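PDB 2HEU: sugar ABC transporter, sugar-binding protein from Streptococcus pneumoniae, which probably binds a sugar, likely raffinose or a related oligosaccharide, outside the cell and delivers it to an ABC transporter for import. Local coordinates for residues 141-146 / 153-158; 165-170 / 221-226; 130-135 / 344-349. One frame throughout, in Å; residues are numbered along the deposited sequence.

Overall arrangement
The three contacts lie in or beside the antiparallel sheet 253-257/129-134/273-276 and its neighbouring helices, contact 1 being on the same side of the molecule's centre as contact 2 and as contact 3. Contacts 1 and 2 adjoin, with centres about 13 Å apart: Val156 CG2 of helix 149-161 packs 3.6 Å from Phe167 CE2. Contact 1 also reaches contact 3, whose centre is about 15 Å away, where Val145 CG2 lies 3.5 Å from Tyr133 CZ. Contacts 2 and 3 do not touch; their nearest atoms are about 5 Å apart. Along the chain, contact 3 closes a long loop that contains both others. No sugar is bound in this apo structure, and the sodium ion sits at Lys103 and Glu335.

Contact 1: residues 141-146 / 153-158; sequences LGLKVP and EQLVKD
Leu155, on helix 149-161, drives its branched end between Leu143 and Pro146 of the preceding loop, and the contact is essentially apolar. Its two methyls divide the work. CD1 meets Leu143, lying 3.9 Å from Leu143 CB and 4.0 Å from Leu143 CD1, so it touches that side chain both near its root and at a terminal methyl, the two leucines crossing at a slant. CD2 takes the proline ring, 3.7 Å from Pro146 CD and 3.9 Å from Pro146 CG. Leu155 CG stands anti to the backbone N (chi1 173°), which places the branch, and a chi2 of 61° turns CD1 to Leu143 and CD2 to Pro146. Leucine suits the place because one residue can serve two neighbours. Proline suits its own because the buried ring offers carbon surface and its nitrogen carries no N-H to satisfy.

A looser contact extends the patch along the helix: Leu143 CD2 comes within 4.2 Å of Asp158 CB. Asp158, a partly exposed residue, thus lends its methylene to the apolar seam.

Polar groups take a lesser part. The carbonyl oxygen of Lys144 lies 4.0 Å from Leu155 CD1, a van der Waals contact, whereas the lysine chain turns off from the helix, as befits an exposed residue. Farther out, Glu153 OE2 forms a salt bridge with Lys219, tying the helix to helix 212-222.

Phe138 of helix 135-141 touches both Leu143 and Leu155 and so joins the two helices through the same patch. The loop starts at Gly142, whose positive phi of 68° ends helix 135-141 in a Schellman motif. The whole is a pair of consecutive helices, 135-141 and 149-161, joined by a loop that leaves the Schellman-capped first helix and packs back on the second.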
# COMPACT_ATOMS: atom_id res chain seq x y z
N LEU A 141 -23.41 -12.77 -15.47
CA LEU A 141 -23.83 -11.62 -16.34
C LEU A 141 -23.06 -11.53 -17.62
O LEU A 141 -23.32 -10.68 -18.44
CB LEU A 141 -23.78 -10.31 -15.56
CG LEU A 141 -24.71 -10.20 -14.36
CD1 LEU A 141 -24.26 -8.97 -13.62
CD2 LEU A 141 -26.12 -10.12 -14.86
N GLY A 142 -22.15 -12.44 -17.83
CA GLY A 142 -21.34 -12.43 -19.02
C GLY A 142 -20.36 -11.29 -19.13
O GLY A 142 -20.06 -10.85 -20.24
N LEU A 143 -19.89 -10.77 -18.00
CA LEU A 143 -19.00 -9.65 -17.94
C LEU A 143 -17.57 -10.04 -17.78
O LEU A 143 -17.32 -11.10 -17.19
CB LEU A 143 -19.36 -8.76 -16.77
CG LEU A 143 -20.77 -8.29 -16.80
CD1 LEU A 143 -21.12 -7.60 -15.45
CD2 LEU A 143 -21.11 -7.36 -17.96
N LYS A 144 -16.67 -9.15 -18.18
CA LYS A 144 -15.28 -9.42 -18.15
C LYS A 144 -14.58 -8.27 -17.44
O LYS A 144 -15.00 -7.09 -17.48
CB LYS A 144 -14.73 -9.51 -19.58
CG LYS A 144 -15.35 -10.48 -20.46
CD LYS A 144 -15.20 -11.88 -19.96
CE LYS A 144 -15.64 -12.89 -21.07
NZ LYS A 144 -17.13 -12.74 -21.30
N VAL A 145 -13.49 -8.61 -16.80
CA VAL A 145 -12.57 -7.60 -16.26
C VAL A 145 -12.18 -6.62 -17.37
O VAL A 145 -11.80 -7.06 -18.49
CB VAL A 145 -11.23 -8.33 -15.73
CG1 VAL A 145 -10.11 -7.35 -15.54
CG2 VAL A 145 -11.61 -9.08 -14.39
N PRO A 146 -12.21 -5.32 -17.12
CA PRO A 146 -11.89 -4.31 -18.19
C PRO A 146 -10.41 -4.11 -18.32
O PRO A 146 -9.70 -4.11 -17.35
CB PRO A 146 -12.59 -3.08 -17.67
CG PRO A 146 -12.43 -3.20 -16.18
CD PRO A 146 -12.57 -4.66 -15.83
N GLU A 153 -15.52 2.03 -18.30
CA GLU A 153 -16.72 2.82 -18.43
C GLU A 153 -17.87 1.91 -18.91
O GLU A 153 -18.97 1.93 -18.35
CB GLU A 153 -16.53 3.94 -19.51
CG GLU A 153 -15.61 5.00 -19.14
CD GLU A 153 -15.28 5.96 -20.28
OE1 GLU A 153 -15.55 5.59 -21.46
OE2 GLU A 153 -14.74 7.05 -20.01
N GLN A 154 -17.61 1.09 -19.94
CA GLN A 154 -18.68 0.28 -20.50
C GLN A 154 -19.15 -0.77 -19.53
O GLN A 154 -20.33 -1.09 -19.48
CB GLN A 154 -18.26 -0.33 -21.83
CG GLN A 154 -19.41 -0.97 -22.56
CD GLN A 154 -20.47 0.07 -22.94
OE1 GLN A 154 -21.67 -0.07 -22.50
NE2 GLN A 154 -20.09 1.12 -23.62
N LEU A 155 -18.25 -1.37 -18.76
CA LEU A 155 -18.59 -2.36 -17.75
C LEU A 155 -19.56 -1.79 -16.75
O LEU A 155 -20.55 -2.41 -16.40
CB LEU A 155 -17.27 -2.83 -17.09
CG LEU A 155 -17.49 -3.78 -15.88
CD1 LEU A 155 -18.20 -5.05 -16.27
CD2 LEU A 155 -16.17 -3.99 -15.23
N VAL A 156 -19.26 -0.59 -16.23
CA VAL A 156 -20.11 0.05 -15.24
C VAL A 156 -21.48 0.28 -15.86
O VAL A 156 -22.50 -0.02 -15.22
CB VAL A 156 -19.45 1.34 -14.74
CG1 VAL A 156 -20.34 2.12 -13.83
CG2 VAL A 156 -18.16 0.97 -14.02
N LYS A 157 -21.54 0.82 -17.08
CA LYS A 157 -22.84 1.06 -17.71
C LYS A 157 -23.54 -0.23 -17.91
O LYS A 157 -24.78 -0.30 -17.74
CB LYS A 157 -22.62 1.77 -19.06
CG LYS A 157 -22.08 3.15 -18.91
CD LYS A 157 -21.68 3.78 -20.26
CE LYS A 157 -20.94 5.09 -20.08
NZ LYS A 157 -20.45 5.56 -21.43
N ASP A 158 -22.90 -1.30 -18.31
CA ASP A 158 -23.52 -2.59 -18.55
C ASP A 158 -24.09 -3.17 -17.27
O ASP A 158 -25.19 -3.75 -17.30
CB ASP A 158 -22.53 -3.60 -19.15
CG ASP A 158 -22.17 -3.27 -20.59
OD1 ASP A 158 -22.78 -2.35 -21.23
OD2 ASP A 158 -21.26 -3.94 -21.10

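Contact 2: residues 165-170 / 221-226; sequences TPFGIA and MDILRI
The backbone oxygen of Leu224, whose side chain presses on Phe167, is gripped by two groups, Lys230 NZ through a hydrogen bond and Ser229 OG through a weak one, which tie the chain around the end of helix 212-222 to the residues just beyond it. Ser229 also shares a backbone hydrogen bond with Phe167, so one short loop positions both sides of the contact.

Across the interface the main event is a CH-pi contact. Leu224 CD2 stands over one face of the Phe167 ring, 3.8 Å from its centroid and 21° off the ring normal. The methyl is displaced toward the rim, so its nearest ring atom is Phe167 CE2, at 3.6 Å. Two torsions of Leu224 together place CD2 over the face: CG is anti to the carbonyl carbon (chi1 -54°), and chi2 is extended (-177°). Phenylalanine supplies a broad apolar face to receive the methyl.

Ile223 approaches the ring differently. Its carbonyl oxygen lies at the edge, near the ring plane and 3.8 Å from Phe167 CE2, while Ile223 CG2 is 4.1 Å from Phe167 CZ. Ile169 CD1 adds a more distant brush, 4.4 Å from Leu224 CD2.

Tyr180 of helix 178-189 touches both Ile223 and Leu224. The arrangement is characteristic of a hydrophobic core: an aromatic ring from one connection, met on one face by a leucine methyl and at its edge by the neighbouring isoleucine, from the chain around the end of a helix.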
# COMPACT_ATOMS: atom_id res chain seq x y z
N THR A 165 -25.77 -3.01 -9.00
CA THR A 165 -25.00 -1.85 -8.57
C THR A 165 -23.53 -2.11 -8.79
O THR A 165 -22.97 -2.99 -8.17
CB THR A 165 -25.25 -1.53 -7.11
OG1 THR A 165 -26.64 -1.34 -6.88
CG2 THR A 165 -24.47 -0.28 -6.68
N PRO A 166 -22.88 -1.30 -9.64
CA PRO A 166 -21.46 -1.53 -9.93
C PRO A 166 -20.57 -1.44 -8.68
O PRO A 166 -19.78 -2.33 -8.46
CB PRO A 166 -21.12 -0.44 -10.97
CG PRO A 166 -22.41 -0.18 -11.66
CD PRO A 166 -23.46 -0.34 -10.61
N PHE A 167 -20.69 -0.32 -7.94
CA PHE A 167 -19.75 -0.04 -6.90
C PHE A 167 -20.35 0.18 -5.54
O PHE A 167 -21.38 0.82 -5.39
CB PHE A 167 -18.95 1.30 -7.17
CG PHE A 167 -18.13 1.27 -8.46
CD1 PHE A 167 -17.02 0.46 -8.61
CD2 PHE A 167 -18.48 2.14 -9.47
CE1 PHE A 167 -16.26 0.52 -9.75
CE2 PHE A 167 -17.68 2.18 -10.64
CZ PHE A 167 -16.61 1.39 -10.77
N GLY A 168 -19.61 -0.26 -4.52
CA GLY A 168 -19.73 0.28 -3.16
C GLY A 168 -18.67 1.35 -2.96
O GLY A 168 -17.49 1.07 -3.03
N ILE A 169 -19.09 2.57 -2.72
CA ILE A 169 -18.21 3.72 -2.48
C ILE A 169 -18.53 4.25 -1.07
O ILE A 169 -19.69 4.49 -0.73
CB ILE A 169 -18.35 4.83 -3.52
CG1 ILE A 169 -18.04 4.29 -4.93
CG2 ILE A 169 -17.49 6.01 -3.20
CD1 ILE A 169 -16.62 3.82 -5.17
N ALA A 170 -17.48 4.41 -0.30
CA ALA A 170 -17.60 4.86 1.09
C ALA A 170 -17.50 6.42 1.10
O ALA A 170 -16.44 6.96 1.37
CB ALA A 170 -16.50 4.25 1.97
N MET A 221 -11.96 9.44 -13.11
CA MET A 221 -12.82 9.73 -11.96
C MET A 221 -14.28 9.64 -12.32
O MET A 221 -15.11 9.20 -11.48
CB MET A 221 -12.50 11.11 -11.38
CG MET A 221 -11.20 11.21 -10.63
SD MET A 221 -10.99 10.03 -9.29
CE MET A 221 -12.51 10.27 -8.37
N ASP A 222 -14.66 10.03 -13.54
CA ASP A 222 -16.04 10.01 -13.95
C ASP A 222 -16.63 8.64 -14.08
O ASP A 222 -17.84 8.49 -14.09
CB ASP A 222 -16.26 10.83 -15.25
CG ASP A 222 -16.37 12.29 -15.01
OD1 ASP A 222 -16.60 12.74 -13.87
OD2 ASP A 222 -16.28 13.07 -16.00
N ILE A 223 -15.79 7.59 -14.13
CA ILE A 223 -16.33 6.22 -14.08
C ILE A 223 -17.15 6.02 -12.81
O ILE A 223 -18.15 5.33 -12.79
CB ILE A 223 -15.18 5.20 -14.20
CG1 ILE A 223 -14.51 5.34 -15.57
CG2 ILE A 223 -15.65 3.78 -13.96
CD1 ILE A 223 -13.19 4.57 -15.74
N LEU A 224 -16.69 6.66 -11.71
CA LEU A 224 -17.37 6.58 -10.41
C LEU A 224 -18.58 7.44 -10.29
O LEU A 224 -19.28 7.42 -9.26
CB LEU A 224 -16.38 6.88 -9.28
CG LEU A 224 -15.11 6.06 -9.25
CD1 LEU A 224 -14.30 6.46 -8.01
CD2 LEU A 224 -15.39 4.55 -9.29
N ARG A 225 -18.87 8.24 -11.33
CA ARG A 225 -19.98 9.21 -11.39
C ARG A 225 -21.04 8.78 -12.38
O ARG A 225 -22.03 9.48 -12.55
CB ARG A 225 -19.45 10.62 -11.72
CG ARG A 225 -18.43 11.13 -10.72
CD ARG A 225 -18.55 12.65 -10.46
NE ARG A 225 -19.72 13.11 -9.72
CZ ARG A 225 -20.85 13.65 -10.18
NH1 ARG A 225 -20.95 13.97 -11.46
NH2 ARG A 225 -21.81 13.94 -9.34
N ILE A 226 -20.86 7.64 -13.07
CA ILE A 226 -21.90 7.16 -14.02
C ILE A 226 -23.22 7.07 -13.23
O ILE A 226 -23.26 6.59 -12.09
CB ILE A 226 -21.44 5.88 -14.66
CG1 ILE A 226 -20.26 6.19 -15.62
CG2 ILE A 226 -22.56 5.11 -15.31
CD1 ILE A 226 -19.51 4.94 -16.12

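Contact 3: residues 130-135 / 344-349; sequences GIYYNK and SPLAGM
Met349 and Leu346 meet the phenol of Tyr132 through their terminal methyls, both approaching the ring obliquely. Met349 CE lies 3.8 Å from Tyr132 CE2, and Leu346 CD2 is 3.5 Å from Tyr132 OH. The same methionine methyl is 3.5 Å from Gly130 N, so it fills the angle between strand backbone and ring. Met349 CG extends anti to the backbone N (chi1 -168°), and a bend at the last torsion (chi3 -66°) folds CE in. Gly130 suits its place because, with no side chain, it lets Met349 lie directly against the main chain. Methionine suits the other side by its flexible, unbranched reach.

The next shell fixes these groups. Tyr132 OH hydrogen-bonds to Gly257 O on the neighbouring strand 253-257, giving the buried hydroxyl a polar partner and setting the ring's position. Thr275 OG1, from strand 273-276, accepts a bond from Met349 N and bonds to Pro345 O, pinning both parts of the 344-349 segment to the sheet.

Farther out, Ser344 to Ala347 form a type I beta turn, closed by Ala347 N to Ser344 O at 3.0 Å; Pro345 fits its second position, with phi held at -58°. Ser344 O also probably receives a bond, at 2.8 Å, from a water that itself accepts one of 2.7 Å from Lys135 NZ.

Strand 129-134 is the middle strand of a three-stranded antiparallel sheet, and the contact is a packing of a beta turn and a short, weakly bonded helix on that sheet, within the bilobal fold of periplasmic-type sugar-binding proteins.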
# COMPACT_ATOMS: atom_id res chain seq x y z
N GLY A 130 -6.48 -1.86 -6.00
CA GLY A 130 -7.20 -2.12 -7.25
C GLY A 130 -8.69 -2.25 -6.99
O GLY A 130 -9.23 -1.67 -6.06
N ILE A 131 -9.34 -3.05 -7.87
CA ILE A 131 -10.77 -3.17 -7.82
C ILE A 131 -11.12 -4.61 -7.42
O ILE A 131 -10.76 -5.56 -8.11
CB ILE A 131 -11.49 -2.86 -9.16
CG1 ILE A 131 -10.97 -1.52 -9.75
CG2 ILE A 131 -12.95 -2.85 -8.98
CD1 ILE A 131 -11.24 -0.30 -8.90
N TYR A 132 -11.79 -4.75 -6.26
CA TYR A 132 -12.41 -6.08 -5.91
C TYR A 132 -13.63 -6.27 -6.73
O TYR A 132 -14.40 -5.33 -6.97
CB TYR A 132 -12.81 -6.07 -4.41
CG TYR A 132 -11.61 -6.08 -3.50
CD1 TYR A 132 -11.10 -7.30 -3.06
CD2 TYR A 132 -10.97 -4.94 -3.11
CE1 TYR A 132 -10.00 -7.35 -2.21
CE2 TYR A 132 -9.88 -4.99 -2.28
CZ TYR A 132 -9.40 -6.22 -1.83
OH TYR A 132 -8.31 -6.30 -0.98
N TYR A 133 -13.84 -7.53 -7.19
CA TYR A 133 -15.05 -7.80 -7.95
C TYR A 133 -15.55 -9.18 -7.63
O TYR A 133 -14.84 -10.09 -7.12
CB TYR A 133 -14.81 -7.66 -9.48
CG TYR A 133 -13.99 -8.75 -10.16
CD1 TYR A 133 -12.61 -8.81 -10.05
CD2 TYR A 133 -14.64 -9.71 -10.92
CE1 TYR A 133 -11.90 -9.79 -10.68
CE2 TYR A 133 -13.90 -10.73 -11.54
CZ TYR A 133 -12.53 -10.75 -11.42
OH TYR A 133 -11.83 -11.74 -12.04
N ASN A 134 -16.83 -9.38 -7.91
CA ASN A 134 -17.54 -10.63 -7.66
C ASN A 134 -17.46 -11.52 -8.91
O ASN A 134 -18.15 -11.26 -9.89
CB ASN A 134 -18.97 -10.28 -7.32
CG ASN A 134 -19.88 -11.42 -6.92
OD1 ASN A 134 -20.74 -11.21 -5.98
ND2 ASN A 134 -19.74 -12.53 -7.51
N LYS A 135 -16.61 -12.56 -8.83
CA LYS A 135 -16.43 -13.40 -10.01
C LYS A 135 -17.69 -14.08 -10.42
O LYS A 135 -18.00 -14.27 -11.63
CB LYS A 135 -15.34 -14.45 -9.78
CG LYS A 135 -13.97 -13.93 -9.56
CD LYS A 135 -12.95 -15.08 -9.34
CE LYS A 135 -11.54 -14.69 -9.31
NZ LYS A 135 -10.65 -15.85 -9.03
N SER A 344 -6.51 -16.99 -6.18
CA SER A 344 -6.73 -16.36 -4.94
C SER A 344 -7.24 -14.93 -5.13
O SER A 344 -6.96 -14.31 -6.15
CB SER A 344 -5.39 -16.27 -4.33
OG SER A 344 -4.54 -15.41 -5.11
N PRO A 345 -7.92 -14.36 -4.13
CA PRO A 345 -8.58 -13.08 -4.34
C PRO A 345 -7.67 -11.96 -4.78
O PRO A 345 -8.14 -11.14 -5.61
CB PRO A 345 -9.30 -12.85 -3.02
CG PRO A 345 -9.57 -14.21 -2.52
CD PRO A 345 -8.32 -14.98 -2.86
N LEU A 346 -6.46 -11.87 -4.28
CA LEU A 346 -5.59 -10.78 -4.60
C LEU A 346 -4.78 -11.04 -5.88
O LEU A 346 -3.91 -10.21 -6.22
CB LEU A 346 -4.65 -10.48 -3.45
CG LEU A 346 -5.28 -9.96 -2.13
CD1 LEU A 346 -4.14 -9.69 -1.11
CD2 LEU A 346 -6.19 -8.73 -2.42
N ALA A 347 -5.02 -12.13 -6.59
CA ALA A 347 -4.17 -12.45 -7.75
C ALA A 347 -4.13 -11.33 -8.78
O ALA A 347 -3.06 -10.97 -9.24
CB ALA A 347 -4.65 -13.72 -8.38
N GLY A 348 -5.26 -10.78 -9.14
CA GLY A 348 -5.27 -9.74 -10.20
C GLY A 348 -4.57 -8.49 -9.75
O GLY A 348 -3.77 -7.89 -10.46
N MET A 349 -4.84 -8.07 -8.51
CA MET A 349 -4.25 -6.85 -8.01
C MET A 349 -2.74 -6.94 -7.90
O MET A 349 -2.07 -5.94 -7.98
CB MET A 349 -4.82 -6.60 -6.58
CG MET A 349 -4.51 -5.20 -6.05
SD MET A 349 -5.02 -4.93 -4.38
CE MET A 349 -6.75 -5.00 -4.46
O HOH W 1 -8.23 -14.69 -8.62